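Local coordinates for putative succinylglutamate desuccinylase / aspartoacylase (Shewanella amazonensis, PDB 3FMC), which is a putative zinc-dependent hydrolase of the succinylglutamate desuccinylase/aspartoacylase family, probably acting on ester bonds, at residues 120-123 and 124-127; 110-113 and 114-118; 213-216 and 217-221; 222-225 and 226-230. One frame throughout, in Å; residues are numbered along the deposited sequence.

The four contacts are local ones on three helices that pack together at one side of the chain. Interaction 2 covers helix 111-118 and its N-cap, interaction 1 opens helix 123-142, and interactions 3 and 4 follow each other on helix 210-227. Interactions 2 and 4 have the closest centres, about 11 Å apart. Interactions 1 and 4 are joined by a salt bridge, D123 OD1 to R230 NH2 at 2.6 Å. L126 of interaction 1 packs on W114 and Y115 of interaction 2 and on L221 of interaction 3. A glycerol, probably from the crystallisation liquor, lies about 4 Å from the I127 side chain and about 6 Å from that of W218.

Interaction 1: 120-123 and 124-127; sequences HLDD and DTLI
D122 OD2 accepts from the backbone N of T125 at 2.8 Å, with an N-H...O angle of 158°. The hydroxyl OG1 of T125 lies 3.0 Å from D122 OD2, so one carboxylate oxygen meets both the backbone and the side chain of T125. CG of D122 sits between its own backbone N and carbonyl carbon (chi1 61°), which turns the carboxylate back over the first turn. D122 is thus the N-cap of helix 123-142, and its carboxylate probably also gains from the positive end of the helix dipole. The regular backbone bonds start here: L126 N donates to D122 O at 2.9 Å, and I127 N to D123 O at the same length. Just before the cap, L121 lays its side chain across T125 at about a right angle. Its CD2 touches T125 CG2 at 3.9 Å, and its CB meets L126 CB at 4.1 Å. CG1 of I127 rests against D123 O. The second shell comes from the 226-230 segment: R230 makes a salt bridge to D123 OD1 and also binds L121 O. L126 turns inward onto W114 and Y115 of helix 111-118 and L221 of helix 210-227.

Interaction 2: 110-113 and 114-118; sequences NIEV and WYQEH
N110 O accepts from W114 N at 2.9 Å, the first of four successive i to i+4 backbone bonds. Y115 N to I111 O, Q116 N to E112 O and E117 N to V113 O follow, and together they form the short helix 111-118. N110 is its N-cap. The side-chain OD1 of N110 takes the N-H of V113 at 2.8 Å, with the donor well above the plane of the amide carbonyl. One turn on, Q116 NE2 donates to E112 OE2 at 2.8 Å. The carboxylate and amide planes are only 18° apart, so the two flat groups meet almost coplanar. E112 has CG anti to its N and then bends at chi2 (54°), which brings the carboxylate back to Q116. The same OE2 comes near the edge of the Y115 ring. V113 and E117 run side by side, with V113 CG1 3.5 Å from E117 OE2. At the far end the H118 ring folds over the W114 indole. ND1 of H118 lies 3.2 Å above the indole plane, over its centre, and donates to W114 O at 2.6 Å in the plane of the imidazole. W114 NE1 bonds to T133 OG1, and the indole packs on A129 and meets F130 edge-to-face. On another side, Y115 lies against V224 and A225 of helix 210-227, and its ring meets that of H228 with planes about 15° apart.

Interaction 3: 213-216 and 217-221; sequences AAFV and PWWTL
The W219 indole turns its edge toward the face of the F215 ring, in an offset edge-to-face pair. The centroid of its six-membered ring is 5.6 Å from that of F215, and the planes stand at 65°. CE3 of W219 makes the touch, 3.6 Å from F215 CD1. The two side chains run side by side; F215 CG lies between its backbone N and carbonyl carbon (chi1 69°), which turns the ring toward W219. The W218 indole has A214 O and a water in plane at its edge. W218 CD1 lies 3.2 Å from A214 O, while NE1 donates to the water. At the kink P217 has no N-H for A213 O and sets CD 3.3 Å from it. W218 N makes no bond to A214 O; the water donates there instead. W219 N bonds to F215 O. V216 O is gripped twice by T220: N and OG1, each at 2.9 Å, come from opposite faces of its carbonyl plane. Around this buried turn of helix 210-227, P217 and W218 pack on F130 and L134 of helix 123-142. T220 and L221 meet I111 of helix 111-118, and A214 and F215 rest on A238 of strand 237-243.

Interaction 4: 222-225 and 226-230; sequences AEVA and SSHGR
A Schellman motif ends helix 210-227 here. R230 N reaches back to A225 O at 2.9 Å, and G229 N bonds to S226 O. G229 is the C-prime residue, and its positive phi (68°) turns the chain out of the helix. A225 O also accepts from H228 N, so two N-H groups approach it from opposite faces of its carbonyl plane. The preceding carbonyl, V224 O, is held by side chains. S227 OG donates to it at 2.7 Å and H228 ND1 at 3.0 Å, the latter from above the carbonyl plane and at a bent 137°. OG of S227 lies between its own N and carbonyl carbon (chi1 76°), where it can turn back to V224. The regular bond from H228 N to V224 O is weak here, and the two side-chain donors supplement it. H228 runs alongside V224 and packs on E112 and Q116 of helix 111-118. Earlier in the turn, S226 N bonds to A222 O. A water donates to A222 O at 2.7 Å and to R230 O, linking the last turns to the departing chain. From there the R230 side chain is fully extended, with D123 as its main partner and a weak bond from NH1 to S119 O.

Interaction 1: 120-123 and 124-127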
loop_
_atom_site.group_PDB
_atom_site.type_symbol
_atom_site.label_atom_id
_atom_site.label_comp_id
_atom_site.label_asym_id
_atom_site.label_seq_id
_atom_site.Cartn_x
_atom_site.Cartn_y
_atom_site.Cartn_z
ATOM N N HIS C 120 50.012 -16.229 -13.380
ATOM C CA HIS C 120 50.825 -17.293 -13.976
ATOM C C HIS C 120 49.990 -18.311 -14.727
ATOM O O HIS C 120 50.530 -19.116 -15.493
ATOM C CB HIS C 120 51.584 -18.015 -12.885
ATOM C CG HIS C 120 50.699 -18.732 -11.918
ATOM N ND1 HIS C 120 50.161 -18.119 -10.807
ATOM C CD2 HIS C 120 50.248 -20.007 -11.902
ATOM C CE1 HIS C 120 49.421 -18.992 -10.146
ATOM N NE2 HIS C 120 49.465 -20.146 -10.785
ATOM N N LEU C 121 48.677 -18.291 -14.512
ATOM C CA LEU C 121 47.762 -19.205 -15.195
ATOM C C LEU C 121 47.501 -18.771 -16.611
ATOM O O LEU C 121 47.552 -17.589 -16.912
ATOM C CB LEU C 121 46.418 -19.265 -14.452
ATOM C CG LEU C 121 46.479 -19.788 -13.019
ATOM C CD1 LEU C 121 45.090 -19.743 -12.386
ATOM C CD2 LEU C 121 47.004 -21.207 -13.058
ATOM N N ASP C 122 47.178 -19.725 -17.476
ATOM C CA ASP C 122 46.820 -19.402 -18.854
ATOM C C ASP C 122 45.427 -18.768 -18.835
ATOM O O ASP C 122 44.729 -18.854 -17.817
ATOM C CB ASP C 122 46.888 -20.622 -19.787
ATOM C CG ASP C 122 45.939 -21.763 -19.387
ATOM O OD1 ASP C 122 46.430 -22.894 -19.194
ATOM O OD2 ASP C 122 44.717 -21.554 -19.282
ATOM N N ASP C 123 45.044 -18.123 -19.935
ATOM C CA ASP C 123 43.755 -17.417 -19.997
ATOM C C ASP C 123 42.559 -18.253 -19.546
ATOM O O ASP C 123 41.840 -17.829 -18.650
ATOM C CB ASP C 123 43.492 -16.847 -21.392
ATOM C CG ASP C 123 44.392 -15.653 -21.731
ATOM O OD1 ASP C 123 45.266 -15.274 -20.927
ATOM O OD2 ASP C 123 44.200 -15.098 -22.828
ATOM N N ASP C 124 42.358 -19.427 -20.143
ATOM C CA ASP C 124 41.220 -20.269 -19.795
ATOM C C ASP C 124 41.214 -20.730 -18.333
ATOM O O ASP C 124 40.159 -20.816 -17.706
ATOM C CB ASP C 124 41.123 -21.500 -20.704
ATOM C CG ASP C 124 40.621 -21.173 -22.114
ATOM O OD1 ASP C 124 40.163 -20.034 -22.381
ATOM O OD2 ASP C 124 40.667 -22.096 -22.964
ATOM N N THR C 125 42.368 -21.045 -17.788
ATOM C CA THR C 125 42.413 -21.487 -16.407
ATOM C C THR C 125 42.182 -20.312 -15.463
ATOM O O THR C 125 41.567 -20.477 -14.414
ATOM C CB THR C 125 43.763 -22.186 -16.122
ATOM O OG1 THR C 125 43.882 -23.297 -17.011
ATOM C CG2 THR C 125 43.834 -22.678 -14.719
ATOM N N LEU C 126 42.688 -19.132 -15.827
ATOM C CA LEU C 126 42.507 -17.920 -15.026
ATOM C C LEU C 126 40.995 -17.571 -14.974
ATOM O O LEU C 126 40.448 -17.295 -13.913
ATOM C CB LEU C 126 43.345 -16.771 -15.592
ATOM C CG LEU C 126 43.439 -15.453 -14.813
ATOM C CD1 LEU C 126 44.703 -14.672 -15.225
ATOM C CD2 LEU C 126 42.186 -14.607 -15.008
ATOM N N ILE C 127 40.337 -17.672 -16.118
ATOM C CA ILE C 127 38.905 -17.374 -16.277
ATOM C C ILE C 127 38.045 -18.344 -15.468
ATOM O O ILE C 127 37.100 -17.942 -14.780
ATOM C CB ILE C 127 38.508 -17.354 -17.796
ATOM C CG1 ILE C 127 39.195 -16.182 -18.490
ATOM C CG2 ILE C 127 36.961 -17.258 -18.008
ATOM C CD1 ILE C 127 39.076 -16.282 -20.022
#

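Interaction 2: 110-113 and 114-118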
loop_
_atom_site.group_PDB
_atom_site.type_symbol
_atom_site.label_atom_id
_atom_site.label_comp_id
_atom_site.label_asym_id
_atom_site.label_seq_id
_atom_site.Cartn_x
_atom_site.Cartn_y
_atom_site.Cartn_z
ATOM N N ASN C 110 39.900 -7.712 -3.593
ATOM C CA ASN C 110 40.827 -6.876 -4.366
ATOM C C ASN C 110 41.223 -7.634 -5.623
ATOM O O ASN C 110 41.870 -8.682 -5.543
ATOM C CB ASN C 110 42.028 -6.463 -3.503
ATOM C CG ASN C 110 43.003 -5.562 -4.248
ATOM O OD1 ASN C 110 43.321 -5.796 -5.401
ATOM N ND2 ASN C 110 43.489 -4.531 -3.575
ATOM N N ILE C 111 40.798 -7.115 -6.776
ATOM C CA ILE C 111 41.008 -7.793 -8.059
ATOM C C ILE C 111 42.471 -7.696 -8.510
ATOM O O ILE C 111 43.008 -8.639 -9.103
ATOM C CB ILE C 111 39.986 -7.296 -9.138
ATOM C CG1 ILE C 111 38.592 -7.767 -8.729
ATOM C CG2 ILE C 111 40.341 -7.834 -10.533
ATOM C CD1 ILE C 111 37.407 -7.177 -9.528
ATOM N N GLU C 112 43.100 -6.575 -8.218
ATOM C CA GLU C 112 44.530 -6.432 -8.508
ATOM C C GLU C 112 45.288 -7.572 -7.807
ATOM O O GLU C 112 46.035 -8.287 -8.447
ATOM C CB GLU C 112 45.051 -5.041 -8.113
ATOM C CG GLU C 112 46.568 -4.850 -8.322
ATOM C CD GLU C 112 47.033 -5.173 -9.767
ATOM O OE1 GLU C 112 46.488 -4.562 -10.716
ATOM O OE2 GLU C 112 47.941 -6.028 -9.932
ATOM N N VAL C 113 45.046 -7.772 -6.508
ATOM C CA VAL C 113 45.691 -8.853 -5.749
ATOM C C VAL C 113 45.290 -10.211 -6.265
ATOM O O VAL C 113 46.116 -11.093 -6.423
ATOM C CB VAL C 113 45.406 -8.731 -4.207
ATOM C CG1 VAL C 113 45.884 -9.977 -3.432
ATOM C CG2 VAL C 113 46.054 -7.464 -3.661
ATOM N N TRP C 114 44.009 -10.408 -6.555
ATOM C CA TRP C 114 43.571 -11.689 -7.098
ATOM C C TRP C 114 44.310 -11.939 -8.419
ATOM O O TRP C 114 44.777 -13.044 -8.686
ATOM C CB TRP C 114 42.057 -11.684 -7.360
ATOM C CG TRP C 114 41.523 -13.010 -7.750
ATOM C CD1 TRP C 114 40.884 -13.896 -6.925
ATOM C CD2 TRP C 114 41.555 -13.631 -9.061
ATOM N NE1 TRP C 114 40.507 -15.005 -7.634
ATOM C CE2 TRP C 114 40.929 -14.885 -8.936
ATOM C CE3 TRP C 114 42.064 -13.246 -10.324
ATOM C CZ2 TRP C 114 40.779 -15.756 -10.006
ATOM C CZ3 TRP C 114 41.921 -14.110 -11.388
ATOM C CH2 TRP C 114 41.284 -15.364 -11.223
ATOM N N TYR C 115 44.377 -10.900 -9.264
ATOM C CA TYR C 115 45.076 -11.054 -10.543
ATOM C C TYR C 115 46.536 -11.477 -10.338
ATOM O O TYR C 115 47.002 -12.446 -10.952
ATOM C CB TYR C 115 44.999 -9.787 -11.382
ATOM C CG TYR C 115 45.776 -9.930 -12.655
ATOM C CD1 TYR C 115 45.266 -10.669 -13.714
ATOM C CD2 TYR C 115 47.034 -9.345 -12.791
ATOM C CE1 TYR C 115 46.000 -10.829 -14.903
ATOM C CE2 TYR C 115 47.780 -9.498 -13.959
ATOM C CZ TYR C 115 47.251 -10.231 -15.016
ATOM O OH TYR C 115 47.953 -10.379 -16.197
ATOM N N GLN C 116 47.252 -10.757 -9.484
ATOM C CA GLN C 116 48.668 -11.089 -9.231
ATOM C C GLN C 116 48.827 -12.546 -8.801
ATOM O O GLN C 116 49.715 -13.248 -9.292
ATOM C CB GLN C 116 49.320 -10.109 -8.241
ATOM C CG GLN C 116 49.468 -8.668 -8.828
ATOM C CD GLN C 116 50.238 -8.614 -10.185
ATOM O OE1 GLN C 116 51.254 -9.292 -10.377
ATOM N NE2 GLN C 116 49.746 -7.803 -11.111
ATOM N N GLU C 117 47.927 -13.010 -7.946
ATOM C CA GLU C 117 47.962 -14.393 -7.448
ATOM C C GLU C 117 47.597 -15.470 -8.458
ATOM O O GLU C 117 47.864 -16.641 -8.226
ATOM C CB GLU C 117 47.079 -14.501 -6.205
ATOM C CG GLU C 117 47.594 -13.595 -5.079
ATOM C CD GLU C 117 46.772 -13.613 -3.802
ATOM O OE1 GLU C 117 45.608 -14.088 -3.814
ATOM O OE2 GLU C 117 47.314 -13.111 -2.779
ATOM N N HIS C 118 46.980 -15.094 -9.578
ATOM C CA HIS C 118 46.621 -16.066 -10.612
ATOM C C HIS C 118 47.257 -15.758 -11.973
ATOM O O HIS C 118 47.015 -16.476 -12.945
ATOM C CB HIS C 118 45.095 -16.085 -10.788
ATOM C CG HIS C 118 44.353 -16.463 -9.550
ATOM N ND1 HIS C 118 44.147 -15.577 -8.517
ATOM C CD2 HIS C 118 43.779 -17.634 -9.176
ATOM C CE1 HIS C 118 43.477 -16.194 -7.551
ATOM N NE2 HIS C 118 43.239 -17.440 -7.928
#

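Interaction 3: 213-216 and 217-221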
loop_
_atom_site.group_PDB
_atom_site.type_symbol
_atom_site.label_atom_id
_atom_site.label_comp_id
_atom_site.label_asym_id
_atom_site.label_seq_id
_atom_site.Cartn_x
_atom_site.Cartn_y
_atom_site.Cartn_z
ATOM N N ALA C 213 26.290 -6.260 -11.686
ATOM C CA ALA C 213 26.790 -7.303 -10.806
ATOM C C ALA C 213 27.480 -8.381 -11.638
ATOM O O ALA C 213 28.465 -8.957 -11.212
ATOM C CB ALA C 213 25.626 -7.895 -9.999
ATOM N N ALA C 214 26.920 -8.654 -12.813
ATOM C CA ALA C 214 27.470 -9.650 -13.723
ATOM C C ALA C 214 28.750 -9.172 -14.423
ATOM O O ALA C 214 29.689 -9.957 -14.570
ATOM C CB ALA C 214 26.473 -10.068 -14.751
ATOM N N PHE C 215 28.790 -7.919 -14.878
ATOM C CA PHE C 215 29.949 -7.512 -15.688
ATOM C C PHE C 215 31.035 -6.771 -14.945
ATOM O O PHE C 215 32.205 -6.813 -15.370
ATOM C CB PHE C 215 29.533 -6.739 -16.969
ATOM C CG PHE C 215 28.946 -5.356 -16.712
ATOM C CD1 PHE C 215 29.703 -4.334 -16.181
ATOM C CD2 PHE C 215 27.665 -5.058 -17.148
ATOM C CE1 PHE C 215 29.158 -3.070 -16.001
ATOM C CE2 PHE C 215 27.119 -3.790 -16.987
ATOM C CZ PHE C 215 27.864 -2.802 -16.393
ATOM N N VAL C 216 30.714 -6.079 -13.855
ATOM C CA VAL C 216 31.776 -5.303 -13.213
ATOM C C VAL C 216 32.994 -6.152 -12.826
ATOM O O VAL C 216 34.144 -5.696 -13.036
ATOM C CB VAL C 216 31.263 -4.411 -12.025
ATOM C CG1 VAL C 216 32.409 -3.854 -11.210
ATOM C CG2 VAL C 216 30.403 -3.270 -12.549
ATOM N N PRO C 217 32.795 -7.351 -12.231
ATOM C CA PRO C 217 34.050 -8.028 -11.847
ATOM C C PRO C 217 34.947 -8.337 -13.045
ATOM O O PRO C 217 36.183 -8.196 -12.979
ATOM C CB PRO C 217 33.576 -9.353 -11.198
ATOM C CG PRO C 217 32.136 -9.131 -10.837
ATOM C CD PRO C 217 31.602 -8.128 -11.826
ATOM N N TRP C 218 34.314 -8.764 -14.122
ATOM C CA TRP C 218 35.050 -9.124 -15.365
ATOM C C TRP C 218 35.683 -7.955 -16.098
ATOM O O TRP C 218 36.776 -8.119 -16.705
ATOM C CB TRP C 218 34.171 -9.896 -16.297
ATOM C CG TRP C 218 33.674 -11.179 -15.726
ATOM C CD1 TRP C 218 32.465 -11.400 -15.165
ATOM C CD2 TRP C 218 34.361 -12.447 -15.715
ATOM N NE1 TRP C 218 32.360 -12.717 -14.766
ATOM C CE2 TRP C 218 33.502 -13.382 -15.097
ATOM C CE3 TRP C 218 35.625 -12.874 -16.150
ATOM C CZ2 TRP C 218 33.852 -14.736 -14.922
ATOM C CZ3 TRP C 218 35.985 -14.220 -15.945
ATOM C CH2 TRP C 218 35.094 -15.130 -15.354
ATOM N N TRP C 219 34.993 -6.803 -16.082
ATOM C CA TRP C 219 35.472 -5.600 -16.763
ATOM C C TRP C 219 36.663 -5.086 -15.972
ATOM O O TRP C 219 37.692 -4.712 -16.541
ATOM C CB TRP C 219 34.392 -4.529 -16.774
ATOM C CG TRP C 219 34.553 -3.424 -17.791
ATOM C CD1 TRP C 219 35.696 -3.070 -18.476
ATOM C CD2 TRP C 219 33.539 -2.507 -18.203
ATOM N NE1 TRP C 219 35.447 -2.001 -19.286
ATOM C CE2 TRP C 219 34.130 -1.627 -19.143
ATOM C CE3 TRP C 219 32.183 -2.335 -17.871
ATOM C CZ2 TRP C 219 33.405 -0.608 -19.765
ATOM C CZ3 TRP C 219 31.478 -1.317 -18.482
ATOM C CH2 TRP C 219 32.098 -0.463 -19.414
ATOM N N THR C 220 36.518 -5.050 -14.644
ATOM C CA THR C 220 37.610 -4.631 -13.773
ATOM C C THR C 220 38.841 -5.552 -13.922
ATOM O O THR C 220 39.966 -5.068 -13.932
ATOM C CB THR C 220 37.135 -4.599 -12.316
ATOM O OG1 THR C 220 36.062 -3.644 -12.212
ATOM C CG2 THR C 220 38.269 -4.208 -11.408
ATOM N N LEU C 221 38.616 -6.859 -14.018
ATOM C CA LEU C 221 39.683 -7.827 -14.212
ATOM C C LEU C 221 40.409 -7.564 -15.549
ATOM O O LEU C 221 41.621 -7.635 -15.595
ATOM C CB LEU C 221 39.131 -9.268 -14.248
ATOM C CG LEU C 221 40.137 -10.396 -14.513
ATOM C CD1 LEU C 221 41.071 -10.505 -13.307
ATOM C CD2 LEU C 221 39.439 -11.717 -14.774
HETATM O O HOH W 1 29.543 -12.644 -14.204
#

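Interaction 4: 222-225 and 226-230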
loop_
_atom_site.group_PDB
_atom_site.type_symbol
_atom_site.label_atom_id
_atom_site.label_comp_id
_atom_site.label_asym_id
_atom_site.label_seq_id
_atom_site.Cartn_x
_atom_site.Cartn_y
_atom_site.Cartn_z
ATOM N N ALA C 222 39.650 -7.267 -16.601
ATOM C CA ALA C 222 40.217 -6.992 -17.932
ATOM C C ALA C 222 41.072 -5.734 -17.849
ATOM O O ALA C 222 42.171 -5.678 -18.447
ATOM C CB ALA C 222 39.098 -6.820 -18.960
ATOM N N GLU C 223 40.595 -4.752 -17.089
ATOM C CA GLU C 223 41.327 -3.476 -16.861
ATOM C C GLU C 223 42.638 -3.723 -16.160
ATOM O O GLU C 223 43.689 -3.192 -16.544
ATOM C CB GLU C 223 40.479 -2.489 -16.016
ATOM C CG GLU C 223 39.272 -1.911 -16.744
ATOM C CD GLU C 223 38.387 -1.026 -15.854
ATOM O OE1 GLU C 223 38.569 -1.003 -14.601
ATOM O OE2 GLU C 223 37.490 -0.363 -16.436
ATOM N N VAL C 224 42.574 -4.507 -15.086
ATOM C CA VAL C 224 43.763 -4.881 -14.331
ATOM C C VAL C 224 44.761 -5.627 -15.217
ATOM O O VAL C 224 45.927 -5.311 -15.193
ATOM C CB VAL C 224 43.409 -5.703 -13.077
ATOM C CG1 VAL C 224 44.668 -6.372 -12.469
ATOM C CG2 VAL C 224 42.651 -4.771 -12.056
ATOM N N ALA C 225 44.305 -6.623 -15.966
ATOM C CA ALA C 225 45.194 -7.392 -16.858
ATOM C C ALA C 225 45.861 -6.455 -17.900
ATOM O O ALA C 225 47.095 -6.520 -18.141
ATOM C CB ALA C 225 44.421 -8.544 -17.523
ATOM N N SER C 226 45.059 -5.566 -18.507
ATOM C CA SER C 226 45.581 -4.581 -19.504
ATOM C C SER C 226 46.607 -3.617 -18.911
ATOM O O SER C 226 47.554 -3.192 -19.588
ATOM C CB SER C 226 44.439 -3.765 -20.135
ATOM O OG SER C 226 43.601 -4.638 -20.861
ATOM N N SER C 227 46.412 -3.219 -17.655
ATOM C CA SER C 227 47.388 -2.356 -17.005
ATOM C C SER C 227 48.752 -3.080 -16.922
ATOM O O SER C 227 49.790 -2.414 -16.824
ATOM C CB SER C 227 46.914 -1.907 -15.609
ATOM O OG SER C 227 47.050 -2.966 -14.680
ATOM N N HIS C 228 48.743 -4.414 -16.958
ATOM C CA HIS C 228 49.976 -5.213 -16.981
ATOM C C HIS C 228 50.343 -5.712 -18.370
ATOM O O HIS C 228 51.158 -6.627 -18.504
ATOM C CB HIS C 228 49.865 -6.409 -16.026
ATOM C CG HIS C 228 49.766 -5.987 -14.608
ATOM N ND1 HIS C 228 48.568 -5.952 -13.932
ATOM C CD2 HIS C 228 50.690 -5.469 -13.771
ATOM C CE1 HIS C 228 48.770 -5.469 -12.720
ATOM N NE2 HIS C 228 50.045 -5.152 -12.603
ATOM N N GLY C 229 49.761 -5.119 -19.412
ATOM C CA GLY C 229 50.058 -5.536 -20.784
ATOM C C GLY C 229 49.566 -6.906 -21.186
ATOM O O GLY C 229 50.121 -7.517 -22.112
ATOM N N ARG C 230 48.535 -7.409 -20.502
ATOM C CA ARG C 230 47.924 -8.692 -20.845
ATOM C C ARG C 230 46.466 -8.485 -21.252
ATOM O O ARG C 230 45.679 -7.845 -20.556
ATOM C CB ARG C 230 47.998 -9.691 -19.701
ATOM C CG ARG C 230 47.299 -10.991 -20.032
ATOM C CD ARG C 230 47.566 -11.988 -18.958
ATOM N NE ARG C 230 46.935 -13.280 -19.192
ATOM C CZ ARG C 230 47.042 -14.299 -18.342
ATOM N NH1 ARG C 230 47.756 -14.173 -17.235
ATOM N NH2 ARG C 230 46.454 -15.452 -18.615
HETATM O O HOH W 2 42.496 -7.323 -20.601
#